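Local structure of phenol hydroxylase component phN (Pseudomonas stutzeri, 3U52) at residues A[178-181]-A[182-185]; A[293-296]-A[297-301]; A[368-371]-A[372-376]; A[430-433]-A[434-438]. The protein is probably the di-iron subunit of the oxygenase component of a multicomponent phenol hydroxylase, carrying the site at which dioxygen is used to hydroxylate the aromatic ring. One frame throughout, in Å; residues are numbered along the deposited sequence.

Interaction 1: residues A[178-181]-A[182-185]; sequences FFDD and ARSA
Arg183 sets CG beside its backbone N, with chi1 at -69°, and bends again at chi3 (-72°). This lays its methylenes against the Phe179 ring, one helical turn earlier, and turns the guanidinium toward the Asp180 carboxylate. Arg183 CG comes within 3.8 Å of Phe179 CD2. The two side chains cross at about a right angle, and the ring and guanidinium planes are 39° apart, so the groups do not stack. Asp180 OD1 is 4.0 Å from Arg183 NH1, a long salt bridge. Both residues have stronger partners on the chain of another protein: Asp180 OD2 bonds to a backbone group of that other chain, and Arg183 NH2 to one of its polar side chains. Arg183 NE is buried and has no partner in the model.

The contact is the C-terminal end of helix 173-184. Phe179 packs on helices 105-121 and 187-216, which carry the iron ligands Glu108 and Glu199. Regular helix bonds run through it: Arg183 N gives to Phe179 O at 3.0 Å, and Ser184 N to Asp180 O at 2.9 Å. The last one, from Ala185 N to Asp181 O, is weak at 3.2 Å.

Ser184 OG turns back over this final turn. It lies 2.9 Å from Asp180 O and 3.0 Å from Asp181 O, and it also bonds to Lys446. The same Lys446 makes a salt bridge with Asp181 OD1. Lys264 and Arg268 make further salt bridges with the Asp181 carboxylate, and Tyr447 OH makes a hydrogen bond with it.

Interaction 2: residues A[293-296]-A[297-301]; sequences EAWE and VYYEQ
Trp295 O takes two backbone N-H groups from the next turn, Tyr299 N at 2.9 Å and Glu300 N also at 2.9 Å. The bond from Glu300 lies in the carbonyl plane, while Tyr299 N sits 36° out of it. This is a pi-type turn within helix 291-310. Gln301 N continues the wider spacing by bonding to Glu296 O at 3.0 Å. Before it, Tyr298 N still makes the ordinary alpha-helical bond to Ala294 O.

The side chains of Trp295 and Tyr299 run the same way, side by side. Tyr299 CB sits over the face of the Trp295 six-membered ring, 3.8 Å from its centroid, in a CH-pi contact. Both residues hold CG anti to the backbone N, which sends the rings off the helix together. The ring planes are 28° apart and slid past each other, so they barely overlap; the close approach is Tyr299 CD1 to Trp295 CZ2 at 3.5 Å. Phe266 and Phe270 of helix 254-283 extend this aromatic cluster. Trp295 NE1 bonds to Asn325, and Tyr299 OH to Gln321, which ties the helix to helix 321-327.

Glu300 crosses the indole at about a right angle and makes a salt bridge with Lys328. The same oxygen, Glu300 OE1, lies in the plane of the indole at its edge, 3.3 Å from Trp295 CD1.

Interaction 3: residues A[368-371]-A[372-376]; sequences TFDK and YYRPR
Phe369 and Tyr373 meet on the buried side of this first turn of helix 369-385. Phe369 CD1 touches Tyr373 CB at 3.7 Å. The backbone N of Arg374 lies over the centre of the Phe369 ring. Phe369 O accepts twice, from Tyr373 N at 2.8 Å and from Arg374 N at 2.8 Å, and the two donors come from opposite faces of its plane. This is a pi-type turn at the start of the helix. Pro375 follows it and has no N-H to give, and its CD rests 3.3 Å from Asp370 O. Around this tight part, Phe369 packs on helix 355-364 and Tyr373 stacks on His333, with its OH bonded to His330.

The side of Lys371 and Tyr372 is looser and nearer solvent. Lys371 holds CG anti to its backbone N (chi1 -167°), so its methylenes run alongside the Tyr372 ring. Lys371 CG lies 4.0 Å from the centroid of the Tyr372 ring, over the face, as a CH-pi contact. With a serine in place of Tyr372, the Lys371 chain would probably lose this flat support and be set free to turn, and the packing on Pro414 would be lost too.

Asp370 and Arg374 carry the charge. Arg374 NE gives to Asp370 OD1 at 2.7 Å, with the oxygen in the guanidinium plane but the nitrogen above the carboxylate plane. Ser362 bonds to both residues, and Asp359 makes a second salt bridge with Arg374. These bonds tie helix 369-385 to helix 355-364, and the two carboxylates probably balance the arginine's charge and limit its rotation.

Interaction 4: residues A[430-433]-A[434-438]; sequences HFCS and DGCCD. With ZN (zinc ion), chain I.
Cys432 and Cys436 share one zinc ion across the junction of a strand and a helix. Cys432 SG binds the zinc at 2.4 Å and Cys436 SG binds the zinc at 2.3 Å. Cys399 and Cys402 complete the four-cysteine zinc site; Cys432 and Cys436 fall within the YHS domain range. Cys432 comes just after strand 427-431, and Cys436 lies in the first turn of helix 434-442.

Ser433, between them, is the N-cap of that helix. Its OG stands between the backbone N and the carbonyl carbon (chi1 56°), facing the helix start, and accepts a nearly straight bond from Cys436 N at 3.3 Å. Ser433 O takes Cys437 N at 3.1 Å. The capping bond, made to the backbone of a zinc ligand, probably helps to fix where Cys436 sits.

Phe431 fills the other side of the junction. Cys437 CA lies over the face of its ring, 4.0 Å from the centroid, as a CH-pi contact. Strand 417-424 and Phe440 also meet this ring. Cutting Phe431 back to an alanine is likely to open a gap between strand and helix and leave Cys437 without its aromatic neighbour. The sulfur meets the ring obliquely, with Cys437 SG 3.9 Å from Phe431 CD2.

In the fold
All four contacts are local, each within a turn or two of chain. Interactions 1 and 4 are buried, and their centres are about 18 Å apart. Both pack against helix 254-283, as does interaction 2, which is partly buried. Interaction 3 is the most peripheral, its centre about 27 Å from the centre of the chain, and has exposed residues. The chemistry changes with place. Interactions 1, 3 and 4 reach another protein chain, interaction 1 with several polar bonds. Interactions 2 and 3 both contain pi-type turns, but interaction 2 adds an aromatic pair and interaction 3 an ion pair. Interaction 4 alone contains a metal, joining a helix's first turn to the loop after a strand.

Interaction 1: residues A[178-181]-A[182-185]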
loop_
_atom_site.group_PDB
_atom_site.type_symbol
_atom_site.label_atom_id
_atom_site.label_comp_id
_atom_site.label_asym_id
_atom_site.label_seq_id
_atom_site.Cartn_x
_atom_site.Cartn_y
_atom_site.Cartn_z
ATOM N N PHE A 178 23.278 7.691 26.573
ATOM C CA PHE A 178 24.010 6.794 25.625
ATOM C C PHE A 178 24.317 7.546 24.338
ATOM O O PHE A 178 25.475 7.593 23.859
ATOM C CB PHE A 178 23.151 5.527 25.278
ATOM C CG PHE A 178 23.796 4.627 24.263
ATOM C CD1 PHE A 178 23.593 4.831 22.910
ATOM C CD2 PHE A 178 24.575 3.540 24.671
ATOM C CE1 PHE A 178 24.218 3.991 21.955
ATOM C CE2 PHE A 178 25.195 2.653 23.732
ATOM C CZ PHE A 178 25.054 2.902 22.398
ATOM N N PHE A 179 23.275 8.148 23.758
ATOM C CA PHE A 179 23.512 8.863 22.514
ATOM C C PHE A 179 24.209 10.241 22.658
ATOM O O PHE A 179 24.893 10.666 21.727
ATOM C CB PHE A 179 22.198 8.995 21.682
ATOM C CG PHE A 179 22.391 8.571 20.254
ATOM C CD1 PHE A 179 22.257 7.256 19.891
ATOM C CD2 PHE A 179 22.765 9.504 19.293
ATOM C CE1 PHE A 179 22.500 6.830 18.550
ATOM C CE2 PHE A 179 22.989 9.123 17.959
ATOM C CZ PHE A 179 22.861 7.785 17.588
ATOM N N ASP A 180 23.989 10.945 23.775
ATOM C CA ASP A 180 24.721 12.210 24.068
ATOM C C ASP A 180 26.202 11.901 24.175
ATOM O O ASP A 180 26.987 12.649 23.684
ATOM C CB ASP A 180 24.243 12.862 25.353
ATOM C CG ASP A 180 22.950 13.640 25.186
ATOM O OD1 ASP A 180 22.379 13.678 24.045
ATOM O OD2 ASP A 180 22.475 14.250 26.201
ATOM N N ASP A 181 26.568 10.782 24.800
ATOM C CA ASP A 181 27.962 10.340 24.938
ATOM C C ASP A 181 28.576 10.176 23.554
ATOM O O ASP A 181 29.616 10.777 23.261
ATOM C CB ASP A 181 27.961 9.057 25.796
ATOM C CG ASP A 181 29.358 8.566 26.223
ATOM O OD1 ASP A 181 30.369 8.894 25.596
ATOM O OD2 ASP A 181 29.411 7.772 27.189
ATOM N N ALA A 182 27.888 9.443 22.651
ATOM C CA ALA A 182 28.397 9.252 21.277
ATOM C C ALA A 182 28.517 10.557 20.479
ATOM O O ALA A 182 29.515 10.766 19.808
ATOM C CB ALA A 182 27.502 8.220 20.491
ATOM N N ARG A 183 27.505 11.414 20.543
ATOM C CA ARG A 183 27.554 12.665 19.755
ATOM C C ARG A 183 28.513 13.757 20.340
ATOM O O ARG A 183 28.986 14.634 19.620
ATOM C CB ARG A 183 26.172 13.236 19.631
ATOM C CG ARG A 183 25.237 12.396 18.739
ATOM C CD ARG A 183 24.161 13.308 18.214
ATOM N NE ARG A 183 23.230 13.672 19.266
ATOM C CZ ARG A 183 22.559 14.822 19.348
ATOM N NH1 ARG A 183 21.714 15.016 20.361
ATOM N NH2 ARG A 183 22.748 15.793 18.462
ATOM N N SER A 184 28.820 13.675 21.632
ATOM C CA SER A 184 29.835 14.543 22.164
ATOM C C SER A 184 31.257 14.071 21.895
ATOM O O SER A 184 32.213 14.851 22.039
ATOM C CB SER A 184 29.579 14.782 23.624
ATOM O OG SER A 184 29.690 13.588 24.352
ATOM N N ALA A 185 31.401 12.787 21.551
ATOM C CA ALA A 185 32.673 12.162 21.241
ATOM C C ALA A 185 33.102 12.668 19.840
ATOM O O ALA A 185 32.294 13.280 19.126
ATOM C CB ALA A 185 32.511 10.649 21.227
#

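Interaction 2: residues A[293-296]-A[297-301]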
loop_
_atom_site.group_PDB
_atom_site.type_symbol
_atom_site.label_atom_id
_atom_site.label_comp_id
_atom_site.label_asym_id
_atom_site.label_seq_id
_atom_site.Cartn_x
_atom_site.Cartn_y
_atom_site.Cartn_z
ATOM N N GLU A 293 17.792 -16.524 25.299
ATOM C CA GLU A 293 17.954 -17.123 23.971
ATOM C C GLU A 293 18.417 -16.109 22.923
ATOM O O GLU A 293 19.217 -16.460 22.061
ATOM C CB GLU A 293 16.626 -17.746 23.483
ATOM C CG GLU A 293 16.274 -19.109 24.128
ATOM C CD GLU A 293 14.809 -19.517 23.952
ATOM O OE1 GLU A 293 13.939 -18.652 23.671
ATOM O OE2 GLU A 293 14.522 -20.736 24.095
ATOM N N ALA A 294 17.841 -14.900 22.920
ATOM C CA ALA A 294 18.284 -13.827 22.026
ATOM C C ALA A 294 19.755 -13.442 22.248
ATOM O O ALA A 294 20.525 -13.305 21.289
ATOM C CB ALA A 294 17.362 -12.587 22.188
ATOM N N TRP A 295 20.162 -13.264 23.503
ATOM C CA TRP A 295 21.566 -12.969 23.809
ATOM C C TRP A 295 22.522 -14.060 23.306
ATOM O O TRP A 295 23.590 -13.779 22.717
ATOM C CB TRP A 295 21.809 -12.781 25.325
ATOM C CG TRP A 295 23.180 -12.276 25.595
ATOM C CD1 TRP A 295 24.266 -13.016 26.068
ATOM C CD2 TRP A 295 23.668 -10.928 25.426
ATOM N NE1 TRP A 295 25.384 -12.188 26.184
ATOM C CE2 TRP A 295 25.050 -10.924 25.792
ATOM C CE3 TRP A 295 23.082 -9.717 24.980
ATOM C CZ2 TRP A 295 25.840 -9.749 25.746
ATOM C CZ3 TRP A 295 23.897 -8.549 24.906
ATOM C CH2 TRP A 295 25.250 -8.587 25.291
ATOM N N GLU A 296 22.153 -15.303 23.593
ATOM C CA GLU A 296 22.939 -16.450 23.216
ATOM C C GLU A 296 23.143 -16.587 21.695
ATOM O O GLU A 296 24.245 -16.908 21.215
ATOM C CB GLU A 296 22.227 -17.663 23.776
ATOM C CG GLU A 296 23.099 -18.884 23.863
ATOM C CD GLU A 296 22.456 -19.981 24.725
ATOM O OE1 GLU A 296 22.576 -21.161 24.315
ATOM O OE2 GLU A 296 21.818 -19.661 25.772
ATOM N N VAL A 297 22.096 -16.343 20.923
ATOM C CA VAL A 297 22.206 -16.438 19.478
ATOM C C VAL A 297 22.862 -15.207 18.877
ATOM O O VAL A 297 23.809 -15.309 18.105
ATOM C CB VAL A 297 20.803 -16.681 18.858
ATOM C CG1 VAL A 297 20.858 -16.656 17.298
ATOM C CG2 VAL A 297 20.264 -18.009 19.399
ATOM N N TYR A 298 22.374 -14.028 19.230
ATOM C CA TYR A 298 22.807 -12.839 18.533
ATOM C C TYR A 298 24.139 -12.314 19.023
ATOM O O TYR A 298 24.889 -11.752 18.247
ATOM C CB TYR A 298 21.722 -11.755 18.543
ATOM C CG TYR A 298 20.513 -12.244 17.809
ATOM C CD1 TYR A 298 19.331 -12.503 18.479
ATOM C CD2 TYR A 298 20.571 -12.495 16.439
ATOM C CE1 TYR A 298 18.222 -12.982 17.793
ATOM C CE2 TYR A 298 19.481 -12.976 15.748
ATOM C CZ TYR A 298 18.311 -13.219 16.425
ATOM O OH TYR A 298 17.209 -13.701 15.732
ATOM N N TYR A 299 24.440 -12.485 20.298
ATOM C CA TYR A 299 25.721 -12.027 20.755
ATOM C C TYR A 299 26.658 -13.188 20.939
ATOM O O TYR A 299 27.756 -13.162 20.380
ATOM C CB TYR A 299 25.671 -11.172 22.056
ATOM C CG TYR A 299 27.080 -10.751 22.419
ATOM C CD1 TYR A 299 27.823 -11.458 23.380
ATOM C CD2 TYR A 299 27.714 -9.706 21.718
ATOM C CE1 TYR A 299 29.148 -11.134 23.642
ATOM C CE2 TYR A 299 29.029 -9.383 21.978
ATOM C CZ TYR A 299 29.744 -10.097 22.917
ATOM O OH TYR A 299 31.056 -9.698 23.180
ATOM N N GLU A 300 26.308 -14.190 21.732
ATOM C CA GLU A 300 27.342 -15.205 22.036
ATOM C C GLU A 300 27.805 -15.966 20.757
ATOM O O GLU A 300 28.999 -16.121 20.525
ATOM C CB GLU A 300 26.901 -16.162 23.145
ATOM C CG GLU A 300 26.854 -15.478 24.511
ATOM C CD GLU A 300 26.410 -16.406 25.624
ATOM O OE1 GLU A 300 25.570 -15.994 26.449
ATOM O OE2 GLU A 300 26.890 -17.551 25.655
ATOM N N GLN A 301 26.866 -16.371 19.906
ATOM C CA GLN A 301 27.217 -17.106 18.688
ATOM C C GLN A 301 27.704 -16.194 17.590
ATOM O O GLN A 301 28.862 -16.298 17.150
ATOM C CB GLN A 301 26.038 -17.981 18.243
ATOM C CG GLN A 301 25.814 -19.144 19.243
ATOM C CD GLN A 301 24.594 -20.026 18.968
ATOM O OE1 GLN A 301 23.846 -19.857 17.972
ATOM N NE2 GLN A 301 24.382 -20.988 19.869
#

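Interaction 3: residues A[368-371]-A[372-376]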
loop_
_atom_site.group_PDB
_atom_site.type_symbol
_atom_site.label_atom_id
_atom_site.label_comp_id
_atom_site.label_asym_id
_atom_site.label_seq_id
_atom_site.Cartn_x
_atom_site.Cartn_y
_atom_site.Cartn_z
ATOM N N THR A 368 17.288 -19.855 37.629
ATOM C CA THR A 368 17.094 -18.568 38.353
ATOM C C THR A 368 15.647 -18.133 38.665
ATOM O O THR A 368 15.413 -17.516 39.707
ATOM C CB THR A 368 17.739 -17.398 37.592
ATOM O OG1 THR A 368 17.175 -17.318 36.267
ATOM C CG2 THR A 368 19.274 -17.590 37.484
ATOM N N PHE A 369 14.679 -18.438 37.797
ATOM C CA PHE A 369 13.382 -17.828 37.973
ATOM C C PHE A 369 12.665 -18.292 39.237
ATOM O O PHE A 369 12.181 -17.460 40.012
ATOM C CB PHE A 369 12.474 -17.992 36.770
ATOM C CG PHE A 369 11.194 -17.183 36.883
ATOM C CD1 PHE A 369 11.188 -15.807 36.626
ATOM C CD2 PHE A 369 9.996 -17.805 37.254
ATOM C CE1 PHE A 369 10.001 -15.073 36.750
ATOM C CE2 PHE A 369 8.794 -17.076 37.367
ATOM C CZ PHE A 369 8.815 -15.703 37.104
ATOM N N ASP A 370 12.594 -19.605 39.451
ATOM C CA ASP A 370 11.879 -20.126 40.618
ATOM C C ASP A 370 12.572 -19.795 41.912
ATOM O O ASP A 370 11.913 -19.539 42.922
ATOM C CB ASP A 370 11.636 -21.631 40.489
ATOM C CG ASP A 370 10.587 -21.952 39.432
ATOM O OD1 ASP A 370 9.836 -21.044 39.022
ATOM O OD2 ASP A 370 10.492 -23.117 39.009
ATOM N N LYS A 371 13.904 -19.764 41.869
ATOM C CA LYS A 371 14.694 -19.458 43.059
ATOM C C LYS A 371 14.595 -17.987 43.477
ATOM O O LYS A 371 14.367 -17.663 44.658
ATOM C CB LYS A 371 16.163 -19.798 42.814
ATOM C CG LYS A 371 17.004 -19.819 44.101
ATOM C CD LYS A 371 18.342 -20.531 43.896
ATOM C CE LYS A 371 18.184 -21.941 43.251
ATOM N NZ LYS A 371 19.504 -22.663 43.093
ATOM N N TYR A 372 14.792 -17.080 42.518
ATOM C CA TYR A 372 14.959 -15.652 42.836
ATOM C C TYR A 372 13.782 -14.794 42.468
ATOM O O TYR A 372 13.591 -13.765 43.101
ATOM C CB TYR A 372 16.224 -15.057 42.182
ATOM C CG TYR A 372 17.503 -15.748 42.554
ATOM C CD1 TYR A 372 18.185 -16.543 41.631
ATOM C CD2 TYR A 372 18.011 -15.637 43.824
ATOM C CE1 TYR A 372 19.380 -17.190 41.972
ATOM C CE2 TYR A 372 19.182 -16.279 44.196
ATOM C CZ TYR A 372 19.860 -17.064 43.266
ATOM O OH TYR A 372 21.026 -17.680 43.688
ATOM N N TYR A 373 12.994 -15.171 41.455
ATOM C CA TYR A 373 11.998 -14.230 40.930
ATOM C C TYR A 373 10.535 -14.562 41.164
ATOM O O TYR A 373 9.760 -13.684 41.551
ATOM C CB TYR A 373 12.351 -13.791 39.472
ATOM C CG TYR A 373 13.789 -13.280 39.400
ATOM C CD1 TYR A 373 14.786 -13.991 38.750
ATOM C CD2 TYR A 373 14.151 -12.081 40.044
ATOM C CE1 TYR A 373 16.115 -13.553 38.747
ATOM C CE2 TYR A 373 15.474 -11.624 40.021
ATOM C CZ TYR A 373 16.446 -12.352 39.383
ATOM O OH TYR A 373 17.735 -11.843 39.412
ATOM N N ARG A 374 10.153 -15.819 40.971
ATOM C CA ARG A 374 8.793 -16.286 41.255
ATOM C C ARG A 374 8.286 -15.852 42.661
ATOM O O ARG A 374 7.182 -15.355 42.764
ATOM C CB ARG A 374 8.697 -17.811 41.045
ATOM C CG ARG A 374 7.271 -18.405 41.188
ATOM C CD ARG A 374 7.314 -19.904 40.928
ATOM N NE ARG A 374 7.304 -20.220 39.506
ATOM C CZ ARG A 374 6.197 -20.222 38.756
ATOM N NH1 ARG A 374 5.034 -19.898 39.298
ATOM N NH2 ARG A 374 6.249 -20.543 37.454
ATOM N N PRO A 375 9.103 -16.016 43.731
ATOM C CA PRO A 375 8.646 -15.596 45.065
ATOM C C PRO A 375 8.318 -14.087 45.165
ATOM O O PRO A 375 7.465 -13.706 45.933
ATOM C CB PRO A 375 9.818 -15.919 45.985
ATOM C CG PRO A 375 10.847 -16.630 45.160
ATOM C CD PRO A 375 10.435 -16.665 43.750
ATOM N N ARG A 376 8.981 -13.252 44.355
ATOM C CA ARG A 376 8.681 -11.826 44.325
ATOM C C ARG A 376 7.263 -11.626 43.864
ATOM O O ARG A 376 6.539 -10.849 44.481
ATOM C CB ARG A 376 9.579 -11.082 43.352
ATOM C CG ARG A 376 11.041 -11.232 43.645
ATOM C CD ARG A 376 11.884 -10.336 42.661
ATOM N NE ARG A 376 13.276 -10.422 43.116
ATOM C CZ ARG A 376 14.236 -9.574 42.782
ATOM N NH1 ARG A 376 13.976 -8.546 41.944
ATOM N NH2 ARG A 376 15.456 -9.775 43.280
#

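Interaction 4: residues A[430-433]-A[434-438]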
loop_
_atom_site.group_PDB
_atom_site.type_symbol
_atom_site.label_atom_id
_atom_site.label_comp_id
_atom_site.label_asym_id
_atom_site.label_seq_id
_atom_site.Cartn_x
_atom_site.Cartn_y
_atom_site.Cartn_z
ATOM N N HIS A 430 29.324 6.909 42.209
ATOM C CA HIS A 430 28.830 5.532 42.340
ATOM C C HIS A 430 28.446 4.934 40.970
ATOM O O HIS A 430 27.969 5.655 40.057
ATOM C CB HIS A 430 27.610 5.485 43.265
ATOM C CG HIS A 430 27.878 6.074 44.623
ATOM N ND1 HIS A 430 28.209 5.299 45.711
ATOM C CD2 HIS A 430 27.989 7.362 45.029
ATOM C CE1 HIS A 430 28.444 6.084 46.752
ATOM N NE2 HIS A 430 28.321 7.340 46.364
ATOM N N PHE A 431 28.589 3.608 40.878
ATOM C CA PHE A 431 28.394 2.830 39.630
ATOM C C PHE A 431 27.606 1.549 39.896
ATOM O O PHE A 431 27.616 1.037 41.018
ATOM C CB PHE A 431 29.764 2.499 39.011
ATOM C CG PHE A 431 30.663 3.692 38.946
ATOM C CD1 PHE A 431 30.474 4.667 37.965
ATOM C CD2 PHE A 431 31.606 3.919 39.945
ATOM C CE1 PHE A 431 31.267 5.850 37.962
ATOM C CE2 PHE A 431 32.444 5.085 39.922
ATOM C CZ PHE A 431 32.251 6.042 38.960
ATOM N N CYS A 432 26.980 1.002 38.844
ATOM C CA CYS A 432 26.228 -0.263 38.966
ATOM C C CYS A 432 27.138 -1.516 38.824
ATOM O O CYS A 432 26.661 -2.646 39.067
ATOM C CB CYS A 432 25.178 -0.303 37.870
ATOM S SG CYS A 432 25.926 -0.328 36.199
ATOM N N SER A 433 28.391 -1.335 38.414
ATOM C CA SER A 433 29.259 -2.429 37.995
ATOM C C SER A 433 30.701 -1.968 37.778
ATOM O O SER A 433 30.969 -0.776 37.708
ATOM C CB SER A 433 28.787 -2.951 36.646
ATOM O OG SER A 433 28.768 -1.843 35.728
ATOM N N ASP A 434 31.608 -2.938 37.606
ATOM C CA ASP A 434 32.984 -2.687 37.203
ATOM C C ASP A 434 32.998 -2.101 35.810
ATOM O O ASP A 434 33.860 -1.308 35.503
ATOM C CB ASP A 434 33.806 -3.973 37.207
ATOM C CG ASP A 434 34.084 -4.504 38.628
ATOM O OD1 ASP A 434 34.490 -3.727 39.520
ATOM O OD2 ASP A 434 33.910 -5.716 38.825
ATOM N N GLY A 435 32.078 -2.497 34.945
ATOM C CA GLY A 435 32.165 -2.050 33.555
ATOM C C GLY A 435 31.981 -0.545 33.452
ATOM O O GLY A 435 32.720 0.121 32.739
ATOM N N CYS A 436 31.011 -0.017 34.200
ATOM C CA CYS A 436 30.730 1.422 34.244
ATOM C C CYS A 436 31.815 2.159 35.031
ATOM O O CYS A 436 32.244 3.222 34.654
ATOM C CB CYS A 436 29.361 1.653 34.841
ATOM S SG CYS A 436 27.957 1.374 33.635
ATOM N N CYS A 437 32.293 1.552 36.102
ATOM C CA CYS A 437 33.429 2.112 36.836
ATOM C C CYS A 437 34.629 2.352 35.925
ATOM O O CYS A 437 35.212 3.434 35.953
ATOM C CB CYS A 437 33.780 1.225 38.061
ATOM S SG CYS A 437 34.971 2.074 39.174
ATOM N N ASP A 438 35.013 1.373 35.091
ATOM C CA ASP A 438 36.172 1.519 34.221
ATOM C C ASP A 438 36.012 2.583 33.151
ATOM O O ASP A 438 36.975 3.242 32.772
ATOM C CB ASP A 438 36.506 0.213 33.525
ATOM C CG ASP A 438 37.181 -0.784 34.448
ATOM O OD1 ASP A 438 37.408 -0.458 35.656
ATOM O OD2 ASP A 438 37.445 -1.904 33.953
HETATM ZN ZN ZN I . 26.159 1.671 34.956
#